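PDB 7B04: nitrite oxidoreductase subunit A from Kuenenia stuttgartiensis, which is a molybdopterin oxidoreductase-family subunit that binds a molybdenum atom, two MD1 molecules and an iron/sulfur cluster. Local coordinates for residues F121-Y126 and V928-F933; P128-Y133 and T726-S731; A1022-D1027 and S1045-S1050; W650-N655 and M678-E683. One frame throughout, in Å; residues are numbered along the deposited sequence.

Contacts 1, 3 and 4 are buried, whereas contact 2 is only partly so. Only contact 4 joins strands, parallel ones whose C-terminal ends reach MD1; contact 1 joins two helices through a stacked arginine, and contacts 2 and 3 join loops. No two contacts share a segment, yet they touch. Arg124 of contact 1 forms a salt bridge with Glu683 of contact 4, Arg130 and Leu131 of contact 2 probably donate to Ile682 O of contact 4, and Tyr129 of contact 2 packs on Gln1048 of contact 3. Subunit C packs on contacts 1 and 2, where charged groups are prominent, and subunit B on contact 1; contacts 3 and 4 touch no other protein chain.

Contact 1: F121-Y126 and V928-F933; sequences FHRRVY and VTDWNF
Arg123 of helix 121-125 lies flat on Trp931 in the first turn of helix 930-935, a stacked cation-pi pair that ties together two helices about 800 residues apart in this molybdopterin oxidoreductase chain. Following the arginine outward, CB of Arg123 meets the methyl CG2 of Thr929 at 3.9 Å. The next atom, CG of Arg123, stands over the indole, 3.7 Å from the centroid of the Trp931 six-membered ring and 17° off its normal, a CH-pi contact. A bend at chi2 (-78°) then carries the chain across the indole, with CD of Arg123 passing 3.7 Å from OD1 of Asp930 and NE of Arg123 4.0 Å from CZ2 of Trp931. The flat end completes the stack: guanidinium and ring centres are 4.1 Å apart and the planes 30° apart, with CZ off-centre over the six-membered ring. Asp930 approaches the guanidinium edge and supplies the opposite charge, although NH2 and the carboxylate are modelled too close together for the length of that salt bridge to be trusted. The next residue, Arg124, runs its CG and CD past OG1 of Thr929, while its guanidinium is engaged by Gln925 and Glu683 and touches MD1. Subunits B and C both pack on this contact; Asp193 of subunit C forms a salt bridge with NH1 of Arg123. That same NH1 of Arg123 rests 3.6 Å from CZ2 of Trp931.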
# COMPACT_ATOMS: atom_id res chain seq x y z
N PHE B 121 -2.81 -9.61 -5.42
CA PHE B 121 -1.89 -10.73 -5.22
C PHE B 121 -1.86 -11.66 -6.42
O PHE B 121 -0.82 -12.26 -6.73
CB PHE B 121 -2.28 -11.52 -3.98
CG PHE B 121 -1.38 -12.69 -3.72
CD1 PHE B 121 -0.00 -12.52 -3.68
CD2 PHE B 121 -1.90 -13.96 -3.56
CE1 PHE B 121 0.83 -13.59 -3.45
CE2 PHE B 121 -1.07 -15.03 -3.34
CZ PHE B 121 0.30 -14.85 -3.29
N HIS B 122 -2.99 -11.81 -7.12
CA HIS B 122 -3.04 -12.68 -8.30
C HIS B 122 -2.21 -12.13 -9.44
O HIS B 122 -1.77 -12.89 -10.31
CB HIS B 122 -4.48 -12.92 -8.73
CG HIS B 122 -5.22 -11.66 -9.10
ND1 HIS B 122 -5.57 -10.70 -8.17
CD2 HIS B 122 -5.69 -11.22 -10.29
CE1 HIS B 122 -6.22 -9.73 -8.78
NE2 HIS B 122 -6.31 -10.02 -10.06
N ARG B 123 -2.03 -10.81 -9.48
CA ARG B 123 -1.11 -10.24 -10.47
C ARG B 123 0.31 -10.72 -10.24
O ARG B 123 1.11 -10.79 -11.19
CB ARG B 123 -1.17 -8.71 -10.40
CG ARG B 123 -1.89 -8.10 -11.56
CD ARG B 123 -0.99 -8.09 -12.77
NE ARG B 123 -1.73 -7.96 -14.02
CZ ARG B 123 -1.74 -6.86 -14.75
NH1 ARG B 123 -2.48 -6.78 -15.84
NH2 ARG B 123 -1.07 -5.80 -14.33
N ARG B 124 0.64 -11.06 -9.01
CA ARG B 124 1.94 -11.64 -8.71
C ARG B 124 1.92 -13.14 -8.95
O ARG B 124 2.94 -13.74 -9.31
CB ARG B 124 2.33 -11.36 -7.26
CG ARG B 124 2.52 -9.92 -6.90
CD ARG B 124 2.73 -9.83 -5.41
NE ARG B 124 3.99 -10.47 -5.03
CZ ARG B 124 4.31 -10.81 -3.78
NH1 ARG B 124 5.48 -11.40 -3.53
NH2 ARG B 124 3.47 -10.57 -2.79
N VAL B 125 0.77 -13.77 -8.74
CA VAL B 125 0.64 -15.21 -8.89
C VAL B 125 0.86 -15.61 -10.35
O VAL B 125 1.61 -16.55 -10.65
CB VAL B 125 -0.74 -15.66 -8.38
CG1 VAL B 125 -0.96 -17.12 -8.70
CG2 VAL B 125 -0.87 -15.40 -6.89
N TYR B 126 0.23 -14.90 -11.27
CA TYR B 126 0.43 -15.13 -12.70
C TYR B 126 1.34 -14.09 -13.32
O TYR B 126 1.12 -13.64 -14.45
CB TYR B 126 -0.91 -15.17 -13.44
CG TYR B 126 -1.94 -16.12 -12.87
CD1 TYR B 126 -1.89 -17.48 -13.16
CD2 TYR B 126 -2.96 -15.65 -12.06
CE1 TYR B 126 -2.84 -18.35 -12.64
CE2 TYR B 126 -3.91 -16.52 -11.54
CZ TYR B 126 -3.85 -17.86 -11.84
OH TYR B 126 -4.80 -18.71 -11.32
N VAL B 928 7.22 -4.29 -6.89
CA VAL B 928 7.48 -4.38 -8.31
C VAL B 928 6.25 -4.75 -9.13
O VAL B 928 6.28 -4.61 -10.36
CB VAL B 928 8.61 -5.38 -8.60
CG1 VAL B 928 8.07 -6.81 -8.68
CG2 VAL B 928 9.28 -5.01 -9.84
N THR B 929 5.18 -5.20 -8.49
CA THR B 929 3.94 -5.50 -9.19
C THR B 929 3.40 -4.25 -9.86
O THR B 929 3.18 -3.23 -9.20
CB THR B 929 2.92 -6.06 -8.21
OG1 THR B 929 3.52 -7.14 -7.49
CG2 THR B 929 1.68 -6.55 -8.94
N ASP B 930 3.16 -4.33 -11.18
CA ASP B 930 2.92 -3.14 -11.98
C ASP B 930 1.85 -2.23 -11.37
O ASP B 930 2.07 -1.03 -11.21
CB ASP B 930 2.53 -3.54 -13.40
CG ASP B 930 1.34 -4.46 -13.45
OD1 ASP B 930 0.84 -4.85 -12.37
OD2 ASP B 930 0.91 -4.80 -14.56
N TRP B 931 0.70 -2.80 -10.99
CA TRP B 931 -0.40 -1.99 -10.48
C TRP B 931 0.02 -1.22 -9.23
O TRP B 931 -0.19 -0.00 -9.14
CB TRP B 931 -1.61 -2.87 -10.19
CG TRP B 931 -2.33 -3.32 -11.43
CD1 TRP B 931 -2.16 -2.83 -12.69
CD2 TRP B 931 -3.32 -4.35 -11.52
NE1 TRP B 931 -2.99 -3.49 -13.57
CE2 TRP B 931 -3.71 -4.43 -12.87
CE3 TRP B 931 -3.91 -5.21 -10.59
CZ2 TRP B 931 -4.67 -5.33 -13.32
CZ3 TRP B 931 -4.86 -6.11 -11.04
CH2 TRP B 931 -5.23 -6.16 -12.39
N ASN B 932 0.62 -1.90 -8.26
CA ASN B 932 1.08 -1.22 -7.05
C ASN B 932 2.32 -0.39 -7.32
O ASN B 932 2.54 0.64 -6.67
CB ASN B 932 1.35 -2.24 -5.94
CG ASN B 932 0.11 -3.01 -5.54
OD1 ASN B 932 0.02 -4.22 -5.78
ND2 ASN B 932 -0.86 -2.32 -4.95
N PHE B 933 3.14 -0.82 -8.29
CA PHE B 933 4.38 -0.13 -8.63
C PHE B 933 4.12 1.19 -9.33
O PHE B 933 5.00 2.06 -9.34
CB PHE B 933 5.21 -1.06 -9.52
CG PHE B 933 6.64 -0.64 -9.70
CD1 PHE B 933 7.32 0.03 -8.70
CD2 PHE B 933 7.31 -0.98 -10.86
CE1 PHE B 933 8.64 0.38 -8.87
CE2 PHE B 933 8.63 -0.63 -11.03
CZ PHE B 933 9.30 0.04 -10.04

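Contact 2: P128-Y133 and T726-S731; sequences PYRLRY and TPVYES
Tyr729 is packed on both faces by aliphatic groups, and the one contributed across the contact is the methylene chain of an arginine rather than its charged end. CG of Arg132 stands over the ring centre, 3.6 Å from the centroid of Tyr729 and 13° off the ring normal, a CH-pi contact. CD of Arg132 follows at 3.6 Å from CE1 of Tyr729. A turn at chi3 (-54°) then lifts the guanidinium off the ring, and its plane stands 75° from that of the tyrosine. CG1 of Val728, from the tyrosine's own segment, lies over the opposite face, toward its rim. Arg130 comes obliquely, its CG 3.5 Å from CE2 of Tyr729, and continues past the ring until NH2 lies 4.1 Å from CG2 of Val728. The backbones add one bond, Glu730 N to Arg132 O at 3.0 Å, joining the loop between helix 121-125 and strand 135-137 to the loop between strand 716-720 and helix 734-749. Glu730 is also the centre of an inverse gamma turn and forms a salt bridge with Arg171, while the hydroxyl of Tyr729 bonds to the carbonyl of His200 of subunit C. Across the contact itself, then, both arginines serve as apolar packing for the tyrosine; the charge of Arg130 is met beyond it by Glu702, and the guanidinium of Arg132 stands off the ring.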
# COMPACT_ATOMS: atom_id res chain seq x y z
N PRO B 128 5.21 -11.94 -14.24
CA PRO B 128 6.46 -12.18 -14.97
C PRO B 128 7.69 -12.32 -14.08
O PRO B 128 8.76 -12.64 -14.59
CB PRO B 128 6.57 -10.94 -15.86
CG PRO B 128 5.92 -9.87 -15.06
CD PRO B 128 4.80 -10.52 -14.29
N TYR B 129 7.56 -12.07 -12.78
CA TYR B 129 8.68 -12.15 -11.84
C TYR B 129 8.66 -13.47 -11.07
O TYR B 129 9.48 -13.67 -10.18
CB TYR B 129 8.64 -10.97 -10.87
CG TYR B 129 8.43 -9.64 -11.56
CD1 TYR B 129 9.43 -9.08 -12.33
CD2 TYR B 129 7.22 -8.97 -11.46
CE1 TYR B 129 9.24 -7.87 -12.97
CE2 TYR B 129 7.02 -7.76 -12.09
CZ TYR B 129 8.04 -7.21 -12.85
OH TYR B 129 7.85 -6.01 -13.48
N ARG B 130 7.73 -14.35 -11.42
CA ARG B 130 7.50 -15.60 -10.71
C ARG B 130 8.65 -16.58 -10.86
O ARG B 130 9.25 -16.71 -11.94
CB ARG B 130 6.21 -16.23 -11.24
CG ARG B 130 5.71 -17.36 -10.40
CD ARG B 130 4.97 -16.82 -9.21
NE ARG B 130 4.90 -17.82 -8.16
CZ ARG B 130 3.84 -18.59 -7.94
NH1 ARG B 130 3.86 -19.48 -6.96
NH2 ARG B 130 2.77 -18.47 -8.71
N LEU B 131 8.96 -17.28 -9.77
CA LEU B 131 9.86 -18.42 -9.84
C LEU B 131 9.12 -19.60 -10.47
O LEU B 131 7.96 -19.88 -10.13
CB LEU B 131 10.36 -18.81 -8.45
CG LEU B 131 11.59 -18.09 -7.90
CD1 LEU B 131 11.92 -18.60 -6.51
CD2 LEU B 131 12.78 -18.27 -8.83
N ARG B 132 9.78 -20.29 -11.39
CA ARG B 132 9.13 -21.35 -12.15
C ARG B 132 9.71 -22.73 -11.92
O ARG B 132 9.00 -23.72 -12.15
CB ARG B 132 9.18 -21.04 -13.65
CG ARG B 132 8.55 -19.72 -14.05
CD ARG B 132 8.52 -19.57 -15.56
NE ARG B 132 9.84 -19.74 -16.15
CZ ARG B 132 10.76 -18.78 -16.22
NH1 ARG B 132 10.50 -17.58 -15.73
NH2 ARG B 132 11.93 -19.02 -16.78
N TYR B 133 10.96 -22.84 -11.47
CA TYR B 133 11.63 -24.12 -11.34
C TYR B 133 12.87 -23.92 -10.48
O TYR B 133 13.37 -22.80 -10.37
CB TYR B 133 12.01 -24.69 -12.72
CG TYR B 133 12.58 -23.65 -13.67
CD1 TYR B 133 11.77 -23.02 -14.61
CD2 TYR B 133 13.92 -23.29 -13.62
CE1 TYR B 133 12.29 -22.07 -15.47
CE2 TYR B 133 14.44 -22.35 -14.48
CZ TYR B 133 13.62 -21.74 -15.41
OH TYR B 133 14.14 -20.80 -16.26
N THR B 726 -4.11 -25.15 -8.51
CA THR B 726 -2.96 -26.02 -8.65
C THR B 726 -1.72 -25.17 -8.92
O THR B 726 -1.82 -24.07 -9.48
CB THR B 726 -3.17 -27.02 -9.79
OG1 THR B 726 -2.75 -26.44 -11.03
CG2 THR B 726 -4.63 -27.42 -9.89
N PRO B 727 -0.54 -25.63 -8.50
CA PRO B 727 0.68 -24.84 -8.69
C PRO B 727 0.87 -24.43 -10.14
O PRO B 727 0.83 -25.26 -11.05
CB PRO B 727 1.78 -25.79 -8.21
CG PRO B 727 1.11 -26.67 -7.22
CD PRO B 727 -0.28 -26.87 -7.75
N VAL B 728 1.08 -23.13 -10.34
CA VAL B 728 1.22 -22.59 -11.69
C VAL B 728 2.50 -23.11 -12.34
O VAL B 728 2.53 -23.41 -13.54
CB VAL B 728 1.19 -21.05 -11.64
CG1 VAL B 728 1.10 -20.49 -13.03
CG2 VAL B 728 0.01 -20.58 -10.81
N TYR B 729 3.57 -23.24 -11.55
CA TYR B 729 4.83 -23.76 -12.07
C TYR B 729 5.33 -24.91 -11.21
O TYR B 729 4.61 -25.40 -10.33
CB TYR B 729 5.86 -22.63 -12.14
CG TYR B 729 5.42 -21.44 -12.97
CD1 TYR B 729 5.47 -21.48 -14.36
CD2 TYR B 729 4.94 -20.28 -12.37
CE1 TYR B 729 5.07 -20.39 -15.12
CE2 TYR B 729 4.54 -19.19 -13.12
CZ TYR B 729 4.61 -19.25 -14.50
OH TYR B 729 4.21 -18.17 -15.26
N GLU B 730 6.57 -25.34 -11.43
CA GLU B 730 7.15 -26.49 -10.74
C GLU B 730 7.55 -26.10 -9.32
O GLU B 730 8.73 -25.91 -8.99
CB GLU B 730 8.33 -27.05 -11.51
CG GLU B 730 8.83 -28.39 -11.00
CD GLU B 730 9.98 -28.94 -11.82
OE1 GLU B 730 10.46 -28.23 -12.73
OE2 GLU B 730 10.42 -30.08 -11.54
N SER B 731 6.55 -25.97 -8.46
CA SER B 731 6.75 -25.56 -7.08
C SER B 731 6.30 -26.65 -6.12
O SER B 731 5.49 -27.52 -6.46
CB SER B 731 5.99 -24.26 -6.77
OG SER B 731 4.59 -24.48 -6.75

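Contact 3: A1022-D1027 and S1045-S1050; sequences AWISSD and SGYQSS
Trp1023 has both of its backbone polar groups taken up by one residue, Ser1050. The nitrogen of Trp1023 donates to OG of Ser1050 at 2.9 Å, and its carbonyl accepts from the nitrogen of Ser1050 at 2.8 Å, the latter bond nearly straight at 170° and in the carbonyl plane. OG of Ser1050 is turned to the side of its own backbone N (chi1 -43°), which lets hydroxyl and amide grip the same residue of the opposing loop. The carbonyl of Trp1023 also receives a CA-H...O contact from CA of Ser1049, at 3.3 Å. Beside this clasp, the indole of Trp1023 meets the ring of Tyr1047 rim to rim, centroids 5.4 Å apart and planes within 10°, so neither covers the other's face. The backbone O of Gln1048 lies at the indole edge, 3.1 Å from CE3 of Trp1023. At the far end OG of Ser1026 faces the edge of the Tyr1047 ring, 3.6 Å from CE2. Further donors are satisfied from outside: NE1 of Trp1023 by Ser924 O, the nitrogen of Ile1024 by Asn658 OD1, and the hydroxyls of Ser1025 and Ser1049 by the carbonyls of Gly1054 and Phe1051. Segment 1022-1027 follows strand 1015-1018 and leads into helix 1027-1033, and segment 1045-1050 comes after that helix, whose Thr1029 touches Tyr1047 and Ser1049; Phe933 of helix 930-935 packs on Gln1048 and Ser1050.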
# COMPACT_ATOMS: atom_id res chain seq x y z
N ALA B 1022 12.25 -1.30 -2.18
CA ALA B 1022 12.13 -1.60 -3.59
C ALA B 1022 13.14 -2.69 -3.98
O ALA B 1022 14.05 -3.02 -3.22
CB ALA B 1022 12.35 -0.31 -4.36
N TRP B 1023 12.95 -3.29 -5.16
CA TRP B 1023 13.90 -4.32 -5.60
C TRP B 1023 15.21 -3.64 -5.99
O TRP B 1023 15.24 -2.78 -6.88
CB TRP B 1023 13.32 -5.13 -6.77
CG TRP B 1023 12.24 -6.09 -6.34
CD1 TRP B 1023 11.52 -6.04 -5.19
CD2 TRP B 1023 11.78 -7.26 -7.05
NE1 TRP B 1023 10.63 -7.08 -5.14
CE2 TRP B 1023 10.77 -7.84 -6.26
CE3 TRP B 1023 12.11 -7.85 -8.27
CZ2 TRP B 1023 10.09 -8.99 -6.65
CZ3 TRP B 1023 11.43 -9.00 -8.66
CH2 TRP B 1023 10.43 -9.56 -7.85
N ILE B 1024 16.30 -4.06 -5.34
CA ILE B 1024 17.56 -3.32 -5.42
C ILE B 1024 18.19 -3.46 -6.80
O ILE B 1024 17.94 -4.41 -7.55
CB ILE B 1024 18.53 -3.78 -4.32
CG1 ILE B 1024 19.04 -5.20 -4.61
CG2 ILE B 1024 17.87 -3.73 -2.96
CD1 ILE B 1024 20.19 -5.62 -3.72
N SER B 1025 19.03 -2.48 -7.13
CA SER B 1025 19.81 -2.54 -8.36
C SER B 1025 20.87 -3.62 -8.26
O SER B 1025 21.66 -3.64 -7.31
CB SER B 1025 20.45 -1.18 -8.65
OG SER B 1025 19.47 -0.17 -8.80
N SER B 1026 20.89 -4.52 -9.23
CA SER B 1026 21.89 -5.57 -9.32
C SER B 1026 22.81 -5.28 -10.50
O SER B 1026 22.65 -4.29 -11.22
CB SER B 1026 21.23 -6.94 -9.45
OG SER B 1026 20.58 -7.08 -10.70
N ASP B 1027 23.80 -6.16 -10.69
CA ASP B 1027 24.70 -6.01 -11.83
C ASP B 1027 23.92 -6.05 -13.14
O ASP B 1027 24.01 -5.12 -13.95
CB ASP B 1027 25.76 -7.11 -11.80
CG ASP B 1027 26.77 -6.92 -10.69
OD1 ASP B 1027 27.06 -5.76 -10.33
OD2 ASP B 1027 27.29 -7.93 -10.17
N SER B 1045 17.28 -12.64 -16.42
CA SER B 1045 16.64 -13.66 -15.60
C SER B 1045 15.19 -13.34 -15.28
O SER B 1045 14.49 -14.19 -14.73
CB SER B 1045 17.42 -13.84 -14.30
OG SER B 1045 17.34 -12.67 -13.50
N GLY B 1046 14.72 -12.14 -15.61
CA GLY B 1046 13.39 -11.69 -15.27
C GLY B 1046 13.33 -10.78 -14.07
O GLY B 1046 12.25 -10.26 -13.76
N TYR B 1047 14.45 -10.57 -13.39
CA TYR B 1047 14.48 -9.74 -12.19
C TYR B 1047 14.48 -8.27 -12.57
O TYR B 1047 15.20 -7.84 -13.48
CB TYR B 1047 15.69 -10.07 -11.33
CG TYR B 1047 15.96 -9.07 -10.23
CD1 TYR B 1047 15.15 -8.99 -9.10
CD2 TYR B 1047 17.06 -8.22 -10.29
CE1 TYR B 1047 15.41 -8.08 -8.09
CE2 TYR B 1047 17.32 -7.31 -9.29
CZ TYR B 1047 16.50 -7.24 -8.19
OH TYR B 1047 16.76 -6.33 -7.19
N GLN B 1048 13.64 -7.50 -11.89
CA GLN B 1048 13.44 -6.09 -12.16
C GLN B 1048 13.88 -5.25 -10.97
O GLN B 1048 13.49 -5.53 -9.83
CB GLN B 1048 11.96 -5.87 -12.43
CG GLN B 1048 11.49 -4.52 -12.11
CD GLN B 1048 11.49 -3.58 -13.26
OE1 GLN B 1048 10.94 -2.48 -13.19
NE2 GLN B 1048 12.15 -3.99 -14.33
N SER B 1049 14.70 -4.23 -11.23
CA SER B 1049 15.08 -3.29 -10.18
C SER B 1049 14.14 -2.09 -10.21
O SER B 1049 13.66 -1.68 -11.26
CB SER B 1049 16.53 -2.81 -10.35
OG SER B 1049 16.68 -1.54 -9.76
N SER B 1050 13.88 -1.56 -9.02
CA SER B 1050 13.05 -0.38 -8.87
C SER B 1050 13.85 0.92 -8.96
O SER B 1050 13.27 2.00 -8.86
CB SER B 1050 12.31 -0.43 -7.53
OG SER B 1050 11.78 -1.73 -7.29

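Contact 4: W650-N655 and M678-E683; sequences WFTNVN and MSTDIE. With MD1 (phosphoric acid 4-(2-amino-4-oxo-3,4,5,6,-tetrahydro-pteridin-6-yl)-2-hydroxy-3,4-dimercapto-but-3-en-yl ester guanylate ester), chain C.
Trp650 swings its indole away from its own backbone nitrogen (chi1 179°), while Met678 bends at chi3 (67°), and together these torsions bring CE of Met678 over the indole, 4.1 Å from the centroid of the Trp650 five-membered ring. The sulfur lies obliquely above the same ring, a Met-aromatic contact. On the same sheet face, NE1 of Trp650 donates to OG1 of Thr680 at 3.2 Å, with the hydroxyl tilted out of the indole plane. On the other face CB of Ser679 makes an off-centre CH-pi contact with Phe651, 4.0 Å from its centroid. The strands run parallel, their axes 12° apart, and the ladder is carried by Phe651 N to Met678 O at 3.1 Å and Thr680 N to Phe651 O at 2.9 Å. At and just past the strand ends both segments hold MD1. The carboxylate of Asp681 takes both ribose hydroxyls, OD1 accepting from O2' of MD1 at 3.0 Å and OD2 from O3' at 2.8 Å, while Asn655 N donates to the phosphate oxygen O1B of MD1 at 3.1 Å. Helix 663-670 links the strands in a beta-alpha-beta unit, and binding at the carboxyl ends of parallel strands is as in Rossmann-like nucleotide sites. Strand 222-226 flanks 648-652, strand 693-696 flanks 676-681, and helix 734-749 packs against the Trp650, Met678 and Thr680 face.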
# COMPACT_ATOMS: atom_id res chain seq x y z
N TRP B 650 20.65 -20.59 4.42
CA TRP B 650 19.42 -20.91 3.71
C TRP B 650 18.23 -20.29 4.42
O TRP B 650 18.10 -20.43 5.64
CB TRP B 650 19.27 -22.43 3.60
CG TRP B 650 18.06 -22.92 2.90
CD1 TRP B 650 17.38 -22.30 1.90
CD2 TRP B 650 17.40 -24.17 3.13
NE1 TRP B 650 16.32 -23.08 1.50
CE2 TRP B 650 16.31 -24.23 2.24
CE3 TRP B 650 17.62 -25.23 4.01
CZ2 TRP B 650 15.45 -25.32 2.20
CZ3 TRP B 650 16.76 -26.31 3.97
CH2 TRP B 650 15.68 -26.35 3.07
N PHE B 651 17.37 -19.59 3.67
CA PHE B 651 16.29 -18.82 4.26
C PHE B 651 15.03 -18.83 3.39
O PHE B 651 15.12 -18.72 2.17
CB PHE B 651 16.74 -17.37 4.50
CG PHE B 651 17.39 -16.72 3.30
CD1 PHE B 651 18.73 -16.91 3.03
CD2 PHE B 651 16.65 -15.89 2.47
CE1 PHE B 651 19.32 -16.32 1.93
CE2 PHE B 651 17.24 -15.29 1.38
CZ PHE B 651 18.58 -15.50 1.10
N THR B 652 13.87 -18.98 4.05
CA THR B 652 12.54 -19.05 3.43
C THR B 652 11.73 -17.83 3.86
O THR B 652 11.94 -17.27 4.94
CB THR B 652 11.73 -20.31 3.84
OG1 THR B 652 11.44 -20.28 5.26
CG2 THR B 652 12.51 -21.57 3.55
N ASN B 653 10.75 -17.45 3.07
CA ASN B 653 9.84 -16.33 3.42
C ASN B 653 10.61 -15.07 3.78
O ASN B 653 10.08 -14.28 4.50
CB ASN B 653 8.92 -16.69 4.56
CG ASN B 653 7.53 -16.12 4.48
OD1 ASN B 653 6.94 -15.81 5.49
ND2 ASN B 653 6.97 -16.03 3.31
N VAL B 654 11.82 -14.88 3.28
CA VAL B 654 12.53 -13.60 3.54
C VAL B 654 13.33 -13.23 2.30
O VAL B 654 13.74 -14.13 1.63
CB VAL B 654 13.41 -13.69 4.79
CG1 VAL B 654 12.77 -12.98 5.95
CG2 VAL B 654 13.71 -15.10 5.18
N ASN B 655 13.47 -11.95 2.00
CA ASN B 655 14.31 -11.41 0.90
C ASN B 655 15.51 -10.83 1.63
O ASN B 655 15.77 -9.68 1.54
CB ASN B 655 13.58 -10.26 0.23
CG ASN B 655 13.79 -10.12 -1.25
OD1 ASN B 655 14.76 -10.58 -1.80
ND2 ASN B 655 12.87 -9.46 -1.90
N MET B 678 21.37 -19.97 -0.02
CA MET B 678 20.20 -20.65 -0.54
C MET B 678 18.97 -19.86 -0.13
O MET B 678 18.91 -19.32 0.98
CB MET B 678 20.12 -22.09 -0.01
CG MET B 678 21.27 -22.96 -0.44
SD MET B 678 21.38 -24.45 0.56
CE MET B 678 19.90 -25.31 0.09
N SER B 679 17.99 -19.81 -1.02
CA SER B 679 16.77 -19.07 -0.74
C SER B 679 15.57 -19.84 -1.28
O SER B 679 15.57 -20.30 -2.43
CB SER B 679 16.81 -17.67 -1.34
OG SER B 679 15.58 -17.00 -1.13
N THR B 680 14.55 -19.97 -0.44
CA THR B 680 13.24 -20.43 -0.85
C THR B 680 12.33 -19.23 -1.07
O THR B 680 12.28 -18.32 -0.23
CB THR B 680 12.62 -21.34 0.21
OG1 THR B 680 13.41 -22.53 0.32
CG2 THR B 680 11.21 -21.70 -0.17
N ASP B 681 11.65 -19.20 -2.20
CA ASP B 681 10.81 -18.05 -2.52
C ASP B 681 9.83 -18.44 -3.62
O ASP B 681 9.83 -19.57 -4.12
CB ASP B 681 11.67 -16.85 -2.93
CG ASP B 681 10.91 -15.54 -2.80
OD1 ASP B 681 9.66 -15.57 -2.87
OD2 ASP B 681 11.57 -14.51 -2.60
N ILE B 682 8.97 -17.48 -3.97
CA ILE B 682 8.00 -17.62 -5.05
C ILE B 682 8.31 -16.71 -6.22
O ILE B 682 7.72 -16.89 -7.30
CB ILE B 682 6.56 -17.37 -4.55
CG1 ILE B 682 6.42 -15.93 -4.06
CG2 ILE B 682 6.22 -18.34 -3.43
CD1 ILE B 682 5.00 -15.52 -3.76
N GLU B 683 9.21 -15.74 -6.05
CA GLU B 683 9.60 -14.81 -7.10
C GLU B 683 11.12 -14.70 -7.13
O GLU B 683 11.80 -14.99 -6.14
CB GLU B 683 9.00 -13.42 -6.87
CG GLU B 683 7.62 -13.18 -7.47
CD GLU B 683 6.98 -11.90 -6.94
OE1 GLU B 683 7.26 -11.54 -5.78
OE2 GLU B 683 6.21 -11.27 -7.69
PB MD1 C . 11.40 -9.45 4.89
O3B MD1 C . 10.31 -8.80 3.84
O1B MD1 C . 12.65 -9.80 4.11
O2B MD1 C . 10.82 -10.72 5.48
O3A MD1 C . 11.79 -8.43 6.12
C10 MD1 C . 10.96 -7.37 6.49
C11 MD1 C . 11.84 -6.15 6.89
O11 MD1 C . 11.97 -5.16 5.64
C12 MD1 C . 11.36 -5.54 7.98
S12 MD1 C . 9.77 -6.10 8.66
C13 MD1 C . 12.04 -4.37 8.76
S13 MD1 C . 11.09 -3.79 10.19
C14 MD1 C . 13.30 -3.69 8.49
N15 MD1 C . 12.88 -2.23 7.97
C16 MD1 C . 13.88 -1.49 7.33
C15 MD1 C . 13.65 -0.04 7.07
O14 MD1 C . 12.63 0.46 7.42
N17 MD1 C . 14.68 0.77 6.37
C17 MD1 C . 16.00 0.11 5.91
N16 MD1 C . 17.01 0.91 5.24
N18 MD1 C . 16.25 -1.35 6.17
C20 MD1 C . 15.27 -2.16 6.84
N8 MD1 C . 15.55 -3.52 7.05
C7 MD1 C . 14.38 -4.38 7.71
PA MD1 C . 9.61 -9.65 2.62
O1A MD1 C . 8.26 -9.07 2.28
O2A MD1 C . 10.51 -9.56 1.42
O5' MD1 C . 9.45 -11.26 2.93
C5' MD1 C . 8.66 -11.99 2.03
C4' MD1 C . 9.55 -12.72 0.97
O4' MD1 C . 9.14 -14.22 0.89
C1' MD1 C . 8.28 -14.34 -0.41
N9 MD1 C . 7.01 -15.07 -0.14
C4 MD1 C . 7.07 -16.36 0.18
N3 MD1 C . 8.23 -17.27 0.34
C2 MD1 C . 7.99 -18.67 0.71
N2 MD1 C . 9.12 -19.55 0.86
N1 MD1 C . 6.66 -19.16 0.91
C6 MD1 C . 5.55 -18.27 0.76
O6 MD1 C . 4.45 -18.67 0.93
C5 MD1 C . 5.80 -16.81 0.37
N7 MD1 C . 4.98 -15.78 0.16
C8 MD1 C . 5.72 -14.70 -0.15
C2' MD1 C . 8.06 -13.15 -0.79
O2' MD1 C . 8.03 -13.09 -2.25
C3' MD1 C . 9.32 -12.26 -0.20
O3' MD1 C . 10.48 -12.44 -1.06